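Local coordinates for putative uncharacterized protein (Rhodobacter sphaeroides 2.4.1, PDB 3FAC) that is of unknown function but belongs to the zinc-binding Gfa family and may act as a carbon-sulfur lyase, at residues G74-H78 against G89-I94; A21-R25 against A36-T40; A9-E15 against D45-G51; M1-C5 against A93-G97; C5-V10 against C70-I75. All coordinates share one frame; numbering follows the deposited sequence.

Contact 1. Residues G74-H78 against G89-I94; sequences GIYTH and GVNVAI
The side-chain amide of Asn91 is held from two directions: ND2 donates to the backbone O of Tyr76 at 2.7 Å, while OD1 accepts the backbone N of Ala93 at 3.1 Å in an Asx turn. The bond to Tyr76 lies in the carbonyl plane but is bent, 142° at the hydrogen. The chi1 of Asn91, -166°, swings CG away from its own nitrogen and sends the amide toward residues 75-76, and these two bonds restrain its rotation. ND2 also comes within 3.1 Å of CD2 of Tyr76, meeting the phenol ring obliquely with the ring and amide planes 37° apart. The main chain of Asn91 adds a straighter bond, N to Thr77 O at 2.9 Å. One residue further on, His78 and Val90 form an antiparallel non-hydrogen-bonded pair, and CA of His78 comes within 3.0 Å of Gly89 O in a C-H...O contact. Apolar packing closes the other end, where CG2 of Ile75 touches CG2 of Ile94 at 3.9 Å, the side chains running in opposite senses, and CD1 of Ile94 reaches the Thr77 backbone. The hydroxyl of Tyr76 lies near Gly89 O and is hydrogen-bonded to His79, and Arg34 makes a cation-pi contact with its ring. On the next residues, Thr77 OG1 and His78 ND1 are linked by a hydrogen bond of 2.9 Å. The segments form the open end of the hairpin of strands 76-80 and 87-91, flanked in its sheet by strands 66-70 and 38-42, while Ile12 and Leu46 of the three-stranded sheet pack against Val90.

Contact 2. Residues A21-R25 against A36-T40; sequences ADARR and AIAAT
A loop following strand 11-14 runs roughly antiparallel to the start of edge strand 38-42 in the five-stranded sheet, an approach in which Arg25 lies against Ile37. CG1 of Ile37 sits over the centre of one face of the guanidinium, 3.3 Å from CZ of Arg25, and CD1 of Ile37 reaches NH1 of Arg25 at 3.4 Å. Extended from CG to NE, the arginine chain carries its flat head across the isoleucine, while its own CG rests 3.4 Å from Ala36 O. The other branch of Ile37 serves a second neighbour: chi1 of -68° puts CG1 beside the backbone N and CG2 opposite it, where CG2 meets CB of Ala23 at 3.5 Å. Ile37 is thus clasped between an arginine face and an alanine methyl. Backbone pairing contributes little, since Arg24 N to Ala38 O is a weak bond of 3.4 Å. A C-H...O contact from Ala23 CA reaches the same oxygen at 3.1 Å. Val106 touches both Arg25 and Ile37, and the loop leads directly into Cys26, which forms a disulfide with Cys31. The arrangement is that of an irregular segment laid along a sheet edge, secured by side-chain packing more than by regular strand bonding.

Contact 3. Residues A9-E15 against D45-G51; sequences AVEIEVE and DLRVVRG
Strands 11-14 and 46-50 run antiparallel at 152°, with Glu13-Arg47 and Glu11-Arg50 as hydrogen-bonded pairs and Ile12-Val48 and Val14-Leu46 as non-hydrogen-bonded ones. Between Glu11 and Ile12 the register slips by one, because Val49 and Arg50 both stand opposite Glu11. Arg50 N donates to Glu11 O at 3.1 Å, and Glu11 N returns the bond to Arg50 O at 2.9 Å. One face carries two acid-base pairs, Glu11-Arg50 and Glu13-Arg47. Glu11, its CG anti to the backbone N (chi1 -179°), directs OE1 to NH1 of Arg50 in a salt bridge whose modelled length is doubtfully short; CB of Glu11 lies under one guanidinium face. With an alanine in place of Glu11, the carboxylate would be gone and Arg50 NH1 would probably be left without its charge mate, its guanidinium freer to turn. Arg50 NH2 has a second partner in Gly8 O. Glu13 and Arg47 repeat the theme more weakly, OE2 of Glu13 lying at the guanidinium edge, 3.4 Å from Arg47 NH1. The other face is apolar: CG2 of Val14 touches CB of Leu46 at 4.0 Å, and CG2 of Ile12 lies 4.4 Å from CG2 of Val48. A water also lies 2.8 Å from Glu13 O and 2.7 Å from Asp45 O. The shift is that of a classic beta bulge in an antiparallel pair.

Contact 4. Residues M1-C5 against A93-G97; sequences MKGTC and AILEG
In Lys2 (chi1 173°) and Glu96 (chi1 177°) CG lies anti to the backbone N, and the lysine chain then bends at chi3 (-67°), bringing the two charged ends onto one side of the backbone. They stop short of a salt bridge, Lys2 NZ and Glu96 OE1 being 4.4 Å apart, and a water spans them, accepting from Lys2 NZ at 2.7 Å and donating to Glu96 OE1 at 3.0 Å. The backbones are stitched together on either side of Gly3 and Leu95, which face each other as a single bridge. Glu96 N donates to Lys2 O at 2.7 Å almost in line with the carbonyl, while Thr4 N reaches Ile94 O at 3.1 Å from above the carbonyl plane. Ile94 covers this joint: its CB lies 3.3 Å from Thr4 O, and CD1 rests 4.1 Å from CA of Gly3. Replaced by an alanine, the side chain would lose its CG1-CD1 arm and CG2, and a gap would probably open over Gly3 and beside Thr4. The Met1 and Leu95 side chains cross at about a right angle, with SD of Met1 4.2 Å from CD1 of Leu95. The 93-97 loop, following strand 87-91, borders strand 2-4 on one edge while strand 11-14 pairs with it on the other.

Contact 5. Residues C5-V10 against C70-I75; sequences CHCGAV and CRTCGI
Cys7 projects into the crook formed by Cys70 and Cys73, its SG modelled 2.6 Å from the SG of Cys5, Cys70 and Cys73 alike, too close for non-bonded sulfurs and longer than a normal disulfide, which makes the sulfur positions doubtful. Two bends of the chain face one another here, a Cys-His-Cys turn and a Cys-Arg-Thr-Cys turn, and their sulfurs converge on one spot. Cys5 approaches from the strand side, its SG 3.4 Å from both Cys70 SG and Cys73 SG. In Cys7 (chi1 38°) SG lies between the backbone N and the carbonyl carbon, as it does in Cys73, while Cys70 extends its sulfur away from its backbone N. Around the sulfur cluster, carbon groups fit together: CG2 of Thr72 sits on CB of Cys7 at 4.0 Å, and CB of His6 lies against CG1 of Ile75 at 3.9 Å and beside CB of Cys73. Next to Cys70, CG2 of Val10 lies 3.9 Å from its SG, and CB of Ala9 comes nearby. Cys70 SG is approached by Thr72 N and Cys73 N in weak bonds, though its position is less certain. Thr72 OG1 is hydrogen-bonded to Asn54, which anchors the 70-75 turn from outside. Disulfides Cys5-Cys7 and Cys7-Cys73 have been observed, yet one sulfur cannot form both at once, and the coordinates do not settle the bonding. Four converging cysteines in a zinc-dependent family are consistent with a tetrathiolate zinc site, although no metal is modelled among the sulfurs.

In the fold
Two antiparallel sheets organise the contacts. Contact 3 belongs to the three-stranded sheet, and contact 4 brings a loop to its edge strand 2-4. Contact 1 lies in the five-stranded sheet beside contact 2, centres about 10 Å apart, the two joined by probable backbone bonds Val92-Ile37 and Val90-Ala39. Contacts 1 and 3, centres about 11 Å apart, pack the sheets together. Contacts 2 and 5 lie farthest apart, about 20 Å between centres, on opposite sides of the chain's centre. Along the sequence contact 2 closes before contact 1 opens, while contact 4 spans contacts 2, 3 and 5 and shares Ala93 and Ile94 with contact 1, tying N- and C-terminal parts around the sheets. Contact 5 joins both sheets at the cysteine cluster.

Contact 1. Residues G74-H78 against G89-I94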
# COMPACT_ATOMS: atom_id res chain seq x y z
N GLY A 74 -12.17 3.46 -3.80
CA GLY A 74 -11.72 3.74 -2.44
C GLY A 74 -10.65 2.80 -1.91
O GLY A 74 -10.31 2.87 -0.74
N ILE A 75 -10.11 1.95 -2.78
CA ILE A 75 -9.08 0.99 -2.36
C ILE A 75 -7.69 1.59 -2.16
O ILE A 75 -7.14 2.24 -3.04
CB ILE A 75 -8.96 -0.17 -3.37
CG1 ILE A 75 -10.28 -0.94 -3.44
CG2 ILE A 75 -7.80 -1.08 -2.98
CD1 ILE A 75 -10.75 -1.50 -2.10
N TYR A 76 -7.15 1.37 -0.97
CA TYR A 76 -5.81 1.85 -0.62
C TYR A 76 -4.75 1.07 -1.40
O TYR A 76 -4.62 -0.14 -1.25
CB TYR A 76 -5.61 1.67 0.89
CG TYR A 76 -4.19 1.36 1.32
CD1 TYR A 76 -3.16 2.29 1.15
CD2 TYR A 76 -3.90 0.15 1.96
CE1 TYR A 76 -1.87 2.02 1.61
CE2 TYR A 76 -2.61 -0.13 2.42
CZ TYR A 76 -1.60 0.81 2.25
OH TYR A 76 -0.34 0.54 2.73
N THR A 77 -3.99 1.78 -2.24
CA THR A 77 -2.95 1.15 -3.04
C THR A 77 -1.61 1.09 -2.32
O THR A 77 -1.10 0.00 -2.02
CB THR A 77 -2.73 1.90 -4.39
OG1 THR A 77 -2.48 3.28 -4.13
CG2 THR A 77 -3.95 1.77 -5.29
N HIS A 78 -1.03 2.25 -2.05
CA HIS A 78 0.26 2.34 -1.38
C HIS A 78 0.41 3.67 -0.64
O HIS A 78 -0.43 4.55 -0.77
CB HIS A 78 1.38 2.23 -2.42
CG HIS A 78 1.42 3.37 -3.39
ND1 HIS A 78 0.39 3.63 -4.27
CD2 HIS A 78 2.34 4.34 -3.58
CE1 HIS A 78 0.68 4.71 -4.97
NE2 HIS A 78 1.86 5.16 -4.58
N GLY A 89 4.56 1.65 1.48
CA GLY A 89 3.82 0.60 2.14
C GLY A 89 2.79 0.20 1.10
O GLY A 89 1.98 1.03 0.69
N VAL A 90 2.82 -1.05 0.66
CA VAL A 90 1.88 -1.51 -0.36
C VAL A 90 0.80 -2.44 0.16
O VAL A 90 1.06 -3.28 1.03
CB VAL A 90 2.62 -2.23 -1.51
CG1 VAL A 90 1.64 -2.64 -2.60
CG2 VAL A 90 3.69 -1.33 -2.09
N ASN A 91 -0.40 -2.29 -0.37
CA ASN A 91 -1.54 -3.12 -0.00
C ASN A 91 -1.33 -4.49 -0.67
O ASN A 91 -1.48 -4.62 -1.89
CB ASN A 91 -2.83 -2.48 -0.52
CG ASN A 91 -4.08 -3.09 0.09
OD1 ASN A 91 -4.15 -4.29 0.34
ND2 ASN A 91 -5.08 -2.26 0.32
N VAL A 92 -0.97 -5.51 0.12
CA VAL A 92 -0.74 -6.85 -0.42
C VAL A 92 -1.93 -7.40 -1.21
O VAL A 92 -1.75 -8.14 -2.17
CB VAL A 92 -0.39 -7.87 0.71
CG1 VAL A 92 0.77 -7.36 1.55
CG2 VAL A 92 -1.61 -8.13 1.58
N ALA A 93 -3.14 -7.03 -0.80
CA ALA A 93 -4.34 -7.51 -1.46
C ALA A 93 -4.52 -7.01 -2.89
O ALA A 93 -5.31 -7.58 -3.65
CB ALA A 93 -5.56 -7.16 -0.63
N ILE A 94 -3.82 -5.96 -3.28
CA ILE A 94 -3.96 -5.47 -4.65
C ILE A 94 -2.98 -6.20 -5.58
O ILE A 94 -3.14 -6.18 -6.80
CB ILE A 94 -3.73 -3.93 -4.77
CG1 ILE A 94 -2.27 -3.58 -4.51
CG2 ILE A 94 -4.64 -3.19 -3.79
CD1 ILE A 94 -1.91 -2.15 -4.91

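Contact 2. Residues A21-R25 against A36-T40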
# COMPACT_ATOMS: atom_id res chain seq x y z
N ALA A 21 7.60 -11.70 3.84
CA ALA A 21 8.16 -12.12 5.11
C ALA A 21 7.87 -11.17 6.26
O ALA A 21 7.71 -11.60 7.41
CB ALA A 21 9.67 -12.30 4.97
N ASP A 22 7.79 -9.87 5.97
CA ASP A 22 7.53 -8.88 7.01
C ASP A 22 6.22 -8.11 6.89
O ASP A 22 6.14 -6.96 7.31
CB ASP A 22 8.70 -7.89 7.09
CG ASP A 22 9.02 -7.27 5.74
OD1 ASP A 22 8.12 -6.66 5.13
OD2 ASP A 22 10.18 -7.40 5.29
N ALA A 23 5.19 -8.75 6.33
CA ALA A 23 3.89 -8.10 6.19
C ALA A 23 3.27 -7.90 7.57
O ALA A 23 2.87 -8.87 8.22
CB ALA A 23 2.98 -8.94 5.31
N ARG A 24 3.19 -6.65 8.01
CA ARG A 24 2.63 -6.34 9.32
C ARG A 24 1.29 -5.60 9.23
O ARG A 24 0.60 -5.67 8.21
CB ARG A 24 3.63 -5.50 10.12
CG ARG A 24 5.03 -6.12 10.19
CD ARG A 24 5.99 -5.27 11.01
NE ARG A 24 5.62 -5.21 12.42
CZ ARG A 24 6.30 -4.56 13.35
NH1 ARG A 24 7.41 -3.90 13.03
NH2 ARG A 24 5.89 -4.56 14.61
N ARG A 25 0.94 -4.87 10.29
CA ARG A 25 -0.32 -4.13 10.34
C ARG A 25 -0.29 -3.00 11.36
O ARG A 25 -0.52 -3.23 12.55
CB ARG A 25 -1.45 -5.10 10.68
CG ARG A 25 -2.44 -5.36 9.56
CD ARG A 25 -3.23 -6.63 9.85
NE ARG A 25 -4.37 -6.80 8.95
CZ ARG A 25 -4.93 -7.97 8.65
NH1 ARG A 25 -4.44 -9.09 9.17
NH2 ARG A 25 -5.97 -8.03 7.84
N ALA A 36 -5.67 -2.79 6.02
CA ALA A 36 -4.84 -3.55 5.09
C ALA A 36 -3.54 -4.08 5.68
O ALA A 36 -3.07 -3.63 6.72
CB ALA A 36 -4.54 -2.70 3.86
N ILE A 37 -2.97 -5.07 4.99
CA ILE A 37 -1.70 -5.68 5.37
C ILE A 37 -0.68 -5.12 4.38
O ILE A 37 -0.86 -5.25 3.17
CB ILE A 37 -1.75 -7.22 5.23
CG1 ILE A 37 -2.71 -7.80 6.27
CG2 ILE A 37 -0.37 -7.81 5.41
CD1 ILE A 37 -2.88 -9.31 6.19
N ALA A 38 0.37 -4.49 4.89
CA ALA A 38 1.38 -3.91 4.02
C ALA A 38 2.71 -4.65 3.97
O ALA A 38 3.00 -5.51 4.80
CB ALA A 38 1.61 -2.45 4.42
N ALA A 39 3.51 -4.30 2.96
CA ALA A 39 4.84 -4.86 2.73
C ALA A 39 5.68 -3.71 2.18
O ALA A 39 5.17 -2.89 1.41
CB ALA A 39 4.77 -5.99 1.73
N THR A 40 6.95 -3.64 2.57
CA THR A 40 7.83 -2.56 2.14
C THR A 40 8.30 -2.62 0.68
O THR A 40 8.20 -3.65 0.02
CB THR A 40 9.07 -2.48 3.06
OG1 THR A 40 8.65 -2.30 4.41
CG2 THR A 40 9.96 -1.30 2.67

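Contact 3. Residues A9-E15 against D45-G51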
# COMPACT_ATOMS: atom_id res chain seq x y z
N ALA A 9 -8.96 1.14 -12.13
CA ALA A 9 -8.49 2.44 -12.61
C ALA A 9 -7.00 2.64 -12.35
O ALA A 9 -6.31 3.27 -13.14
CB ALA A 9 -9.29 3.55 -11.93
N VAL A 10 -6.52 2.10 -11.24
CA VAL A 10 -5.11 2.27 -10.88
C VAL A 10 -4.28 1.00 -11.00
O VAL A 10 -4.71 -0.08 -10.59
CB VAL A 10 -4.99 2.78 -9.42
CG1 VAL A 10 -3.59 3.30 -9.18
CG2 VAL A 10 -6.02 3.86 -9.15
N GLU A 11 -3.10 1.12 -11.59
CA GLU A 11 -2.19 -0.01 -11.72
C GLU A 11 -0.76 0.39 -11.41
O GLU A 11 -0.23 1.33 -11.99
CB GLU A 11 -2.23 -0.62 -13.13
CG GLU A 11 -1.29 -1.82 -13.24
CD GLU A 11 -1.33 -2.52 -14.59
OE1 GLU A 11 -2.45 -2.85 -15.04
OE2 GLU A 11 -0.26 -2.75 -15.18
N ILE A 12 -0.14 -0.32 -10.48
CA ILE A 12 1.23 -0.04 -10.12
C ILE A 12 2.14 -1.18 -10.57
O ILE A 12 1.67 -2.25 -10.97
CB ILE A 12 1.39 0.18 -8.60
CG1 ILE A 12 0.92 -1.07 -7.85
CG2 ILE A 12 0.58 1.39 -8.16
CD1 ILE A 12 1.20 -1.02 -6.36
N GLU A 13 3.44 -0.93 -10.50
CA GLU A 13 4.46 -1.91 -10.87
C GLU A 13 5.46 -1.81 -9.72
O GLU A 13 6.26 -0.88 -9.68
CB GLU A 13 5.11 -1.51 -12.19
CG GLU A 13 5.55 -2.67 -13.07
CD GLU A 13 6.81 -3.35 -12.58
OE1 GLU A 13 6.82 -3.83 -11.43
OE2 GLU A 13 7.78 -3.42 -13.36
N VAL A 14 5.42 -2.76 -8.79
CA VAL A 14 6.32 -2.70 -7.64
C VAL A 14 7.13 -3.96 -7.33
O VAL A 14 6.67 -5.08 -7.53
CB VAL A 14 5.54 -2.29 -6.37
CG1 VAL A 14 4.46 -3.31 -6.06
CG2 VAL A 14 6.48 -2.14 -5.20
N GLU A 15 8.34 -3.74 -6.82
CA GLU A 15 9.23 -4.82 -6.43
C GLU A 15 9.35 -4.75 -4.91
O GLU A 15 9.80 -3.74 -4.37
CB GLU A 15 10.62 -4.63 -7.05
CG GLU A 15 10.65 -4.65 -8.57
CD GLU A 15 10.18 -5.97 -9.15
OE1 GLU A 15 10.68 -7.02 -8.70
OE2 GLU A 15 9.31 -5.95 -10.05
N ASP A 45 11.59 1.30 -6.49
CA ASP A 45 11.04 0.01 -6.87
C ASP A 45 9.54 0.07 -7.16
O ASP A 45 8.93 -0.93 -7.53
CB ASP A 45 11.30 -1.05 -5.79
CG ASP A 45 12.76 -1.45 -5.70
OD1 ASP A 45 13.37 -1.73 -6.76
OD2 ASP A 45 13.30 -1.50 -4.58
N LEU A 46 8.94 1.25 -7.00
CA LEU A 46 7.51 1.40 -7.25
C LEU A 46 7.23 2.40 -8.37
O LEU A 46 7.73 3.53 -8.36
CB LEU A 46 6.79 1.82 -5.96
CG LEU A 46 5.26 1.84 -5.93
CD1 LEU A 46 4.78 1.74 -4.49
CD2 LEU A 46 4.73 3.12 -6.58
N ARG A 47 6.40 1.99 -9.32
CA ARG A 47 6.06 2.82 -10.46
C ARG A 47 4.55 2.76 -10.76
O ARG A 47 3.99 1.68 -10.94
CB ARG A 47 6.85 2.35 -11.69
CG ARG A 47 6.78 3.29 -12.88
CD ARG A 47 7.63 2.82 -14.06
NE ARG A 47 6.97 1.82 -14.89
CZ ARG A 47 7.07 0.51 -14.74
NH1 ARG A 47 7.82 0.00 -13.76
NH2 ARG A 47 6.43 -0.31 -15.57
N VAL A 48 3.91 3.92 -10.80
CA VAL A 48 2.48 4.00 -11.09
C VAL A 48 2.27 3.85 -12.60
O VAL A 48 2.58 4.74 -13.38
CB VAL A 48 1.90 5.36 -10.63
CG1 VAL A 48 0.45 5.50 -11.07
CG2 VAL A 48 2.01 5.47 -9.12
N VAL A 49 1.74 2.69 -13.00
CA VAL A 49 1.51 2.38 -14.40
C VAL A 49 0.39 3.20 -15.03
O VAL A 49 0.57 3.79 -16.10
CB VAL A 49 1.21 0.88 -14.58
CG1 VAL A 49 1.05 0.54 -16.05
CG2 VAL A 49 2.34 0.06 -13.97
N ARG A 50 -0.76 3.23 -14.37
CA ARG A 50 -1.90 3.99 -14.87
C ARG A 50 -2.83 4.39 -13.73
O ARG A 50 -2.85 3.76 -12.68
CB ARG A 50 -2.68 3.18 -15.91
CG ARG A 50 -3.45 2.00 -15.33
CD ARG A 50 -4.64 1.61 -16.21
NE ARG A 50 -5.41 0.53 -15.61
CZ ARG A 50 -4.97 -0.72 -15.48
NH1 ARG A 50 -3.76 -1.03 -15.92
NH2 ARG A 50 -5.72 -1.64 -14.91
N GLY A 51 -3.61 5.45 -13.96
CA GLY A 51 -4.55 5.90 -12.96
C GLY A 51 -4.00 6.94 -12.00
O GLY A 51 -4.62 7.22 -10.98
O HOH W 1 8.90 -1.77 -10.09
O HOH W 2 11.78 -2.81 -3.19

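Contact 4. Residues M1-C5 against A93-G97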
# COMPACT_ATOMS: atom_id res chain seq x y z
N MET A 1 5.85 -7.35 -10.41
CA MET A 1 4.60 -7.77 -9.71
C MET A 1 3.54 -6.67 -9.90
O MET A 1 3.75 -5.52 -9.54
CB MET A 1 4.90 -8.00 -8.22
CG MET A 1 3.80 -8.72 -7.46
SD MET A 1 4.38 -9.52 -5.92
CE MET A 1 4.23 -11.23 -6.37
N LYS A 2 2.41 -7.05 -10.50
CA LYS A 2 1.32 -6.11 -10.77
C LYS A 2 0.38 -5.84 -9.59
O LYS A 2 -0.01 -6.76 -8.86
CB LYS A 2 0.50 -6.60 -11.96
CG LYS A 2 -0.76 -5.80 -12.23
CD LYS A 2 -1.50 -6.32 -13.45
CE LYS A 2 -0.71 -6.08 -14.73
NZ LYS A 2 -1.38 -6.72 -15.90
N GLY A 3 0.02 -4.57 -9.43
CA GLY A 3 -0.89 -4.17 -8.37
C GLY A 3 -2.01 -3.38 -9.01
O GLY A 3 -1.75 -2.56 -9.90
N THR A 4 -3.25 -3.63 -8.59
CA THR A 4 -4.39 -2.91 -9.17
C THR A 4 -5.51 -2.73 -8.16
O THR A 4 -5.80 -3.64 -7.38
CB THR A 4 -4.97 -3.67 -10.37
OG1 THR A 4 -5.36 -4.98 -9.96
CG2 THR A 4 -3.95 -3.77 -11.49
N CYS A 5 -6.14 -1.56 -8.17
CA CYS A 5 -7.25 -1.32 -7.26
C CYS A 5 -8.44 -2.13 -7.79
O CYS A 5 -8.33 -2.79 -8.83
CB CYS A 5 -7.61 0.17 -7.19
SG CYS A 5 -8.39 0.88 -8.67
N ALA A 93 -3.14 -7.03 -0.80
CA ALA A 93 -4.34 -7.51 -1.46
C ALA A 93 -4.52 -7.01 -2.89
O ALA A 93 -5.31 -7.58 -3.65
CB ALA A 93 -5.56 -7.16 -0.63
N ILE A 94 -3.82 -5.96 -3.28
CA ILE A 94 -3.96 -5.47 -4.65
C ILE A 94 -2.98 -6.20 -5.58
O ILE A 94 -3.14 -6.18 -6.80
CB ILE A 94 -3.73 -3.93 -4.77
CG1 ILE A 94 -2.27 -3.58 -4.51
CG2 ILE A 94 -4.64 -3.19 -3.79
CD1 ILE A 94 -1.91 -2.15 -4.91
N LEU A 95 -1.97 -6.83 -4.99
CA LEU A 95 -0.96 -7.56 -5.76
C LEU A 95 -1.59 -8.76 -6.46
O LEU A 95 -2.25 -9.59 -5.82
CB LEU A 95 0.17 -8.04 -4.83
CG LEU A 95 0.89 -6.95 -4.03
CD1 LEU A 95 1.94 -7.60 -3.16
CD2 LEU A 95 1.54 -5.93 -4.97
N GLU A 96 -1.38 -8.85 -7.77
CA GLU A 96 -1.93 -9.92 -8.59
C GLU A 96 -1.53 -11.30 -8.08
O GLU A 96 -0.35 -11.57 -7.85
CB GLU A 96 -1.48 -9.74 -10.05
CG GLU A 96 -1.93 -10.85 -10.99
CD GLU A 96 -1.86 -10.43 -12.46
OE1 GLU A 96 -2.77 -9.71 -12.92
OE2 GLU A 96 -0.89 -10.82 -13.15
N GLY A 97 -2.53 -12.16 -7.91
CA GLY A 97 -2.29 -13.52 -7.45
C GLY A 97 -2.13 -13.66 -5.94
O GLY A 97 -1.73 -14.72 -5.46
O HOH W 3 -3.25 -8.68 -15.67

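Contact 5. Residues C5-V10 against C70-I75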
# COMPACT_ATOMS: atom_id res chain seq x y z
N CYS A 5 -6.14 -1.56 -8.17
CA CYS A 5 -7.25 -1.32 -7.26
C CYS A 5 -8.44 -2.13 -7.79
O CYS A 5 -8.33 -2.79 -8.83
CB CYS A 5 -7.61 0.17 -7.19
SG CYS A 5 -8.39 0.88 -8.67
N HIS A 6 -9.56 -2.09 -7.09
CA HIS A 6 -10.72 -2.85 -7.54
C HIS A 6 -11.30 -2.30 -8.84
O HIS A 6 -11.46 -3.04 -9.80
CB HIS A 6 -11.79 -2.88 -6.47
CG HIS A 6 -12.89 -3.84 -6.77
ND1 HIS A 6 -12.68 -5.20 -6.88
CD2 HIS A 6 -14.20 -3.64 -7.05
CE1 HIS A 6 -13.81 -5.80 -7.21
NE2 HIS A 6 -14.75 -4.87 -7.32
N CYS A 7 -11.63 -1.01 -8.84
CA CYS A 7 -12.18 -0.35 -10.03
C CYS A 7 -11.32 -0.69 -11.25
O CYS A 7 -11.81 -0.74 -12.38
CB CYS A 7 -12.18 1.18 -9.85
SG CYS A 7 -10.73 1.87 -8.95
N GLY A 8 -10.04 -0.94 -11.00
CA GLY A 8 -9.12 -1.27 -12.07
C GLY A 8 -8.55 -0.00 -12.68
O GLY A 8 -7.76 -0.05 -13.62
N ALA A 9 -8.96 1.14 -12.13
CA ALA A 9 -8.49 2.44 -12.61
C ALA A 9 -7.00 2.64 -12.35
O ALA A 9 -6.31 3.27 -13.14
CB ALA A 9 -9.29 3.55 -11.93
N VAL A 10 -6.52 2.10 -11.24
CA VAL A 10 -5.11 2.27 -10.88
C VAL A 10 -4.28 1.00 -11.00
O VAL A 10 -4.71 -0.08 -10.59
CB VAL A 10 -4.99 2.78 -9.42
CG1 VAL A 10 -3.59 3.30 -9.18
CG2 VAL A 10 -6.02 3.86 -9.15
N CYS A 70 -7.57 4.99 -4.41
CA CYS A 70 -8.36 5.20 -5.62
C CYS A 70 -9.65 5.96 -5.31
O CYS A 70 -10.43 5.54 -4.46
CB CYS A 70 -8.68 3.85 -6.25
SG CYS A 70 -9.66 3.95 -7.75
N ARG A 71 -9.88 7.07 -6.00
CA ARG A 71 -11.08 7.89 -5.77
C ARG A 71 -12.38 7.20 -6.16
O ARG A 71 -13.46 7.59 -5.70
CB ARG A 71 -10.97 9.22 -6.52
CG ARG A 71 -11.02 9.08 -8.04
CD ARG A 71 -10.53 10.33 -8.76
NE ARG A 71 -11.40 11.48 -8.56
CZ ARG A 71 -12.62 11.60 -9.06
NH1 ARG A 71 -13.15 10.64 -9.81
NH2 ARG A 71 -13.34 12.70 -8.81
N THR A 72 -12.29 6.17 -7.00
CA THR A 72 -13.49 5.47 -7.46
C THR A 72 -13.91 4.31 -6.55
O THR A 72 -15.04 4.30 -6.06
CB THR A 72 -13.29 4.93 -8.89
OG1 THR A 72 -12.92 6.01 -9.75
CG2 THR A 72 -14.58 4.33 -9.42
N CYS A 73 -13.01 3.35 -6.35
CA CYS A 73 -13.34 2.20 -5.52
C CYS A 73 -12.90 2.38 -4.06
O CYS A 73 -13.22 1.56 -3.20
CB CYS A 73 -12.72 0.93 -6.12
SG CYS A 73 -10.96 1.04 -6.52
N GLY A 74 -12.17 3.46 -3.80
CA GLY A 74 -11.72 3.74 -2.44
C GLY A 74 -10.65 2.80 -1.91
O GLY A 74 -10.31 2.87 -0.74
N ILE A 75 -10.11 1.95 -2.78
CA ILE A 75 -9.08 0.99 -2.36
C ILE A 75 -7.69 1.59 -2.16
O ILE A 75 -7.14 2.24 -3.04
CB ILE A 75 -8.96 -0.17 -3.37
CG1 ILE A 75 -10.28 -0.94 -3.44
CG2 ILE A 75 -7.80 -1.08 -2.98
CD1 ILE A 75 -10.75 -1.50 -2.10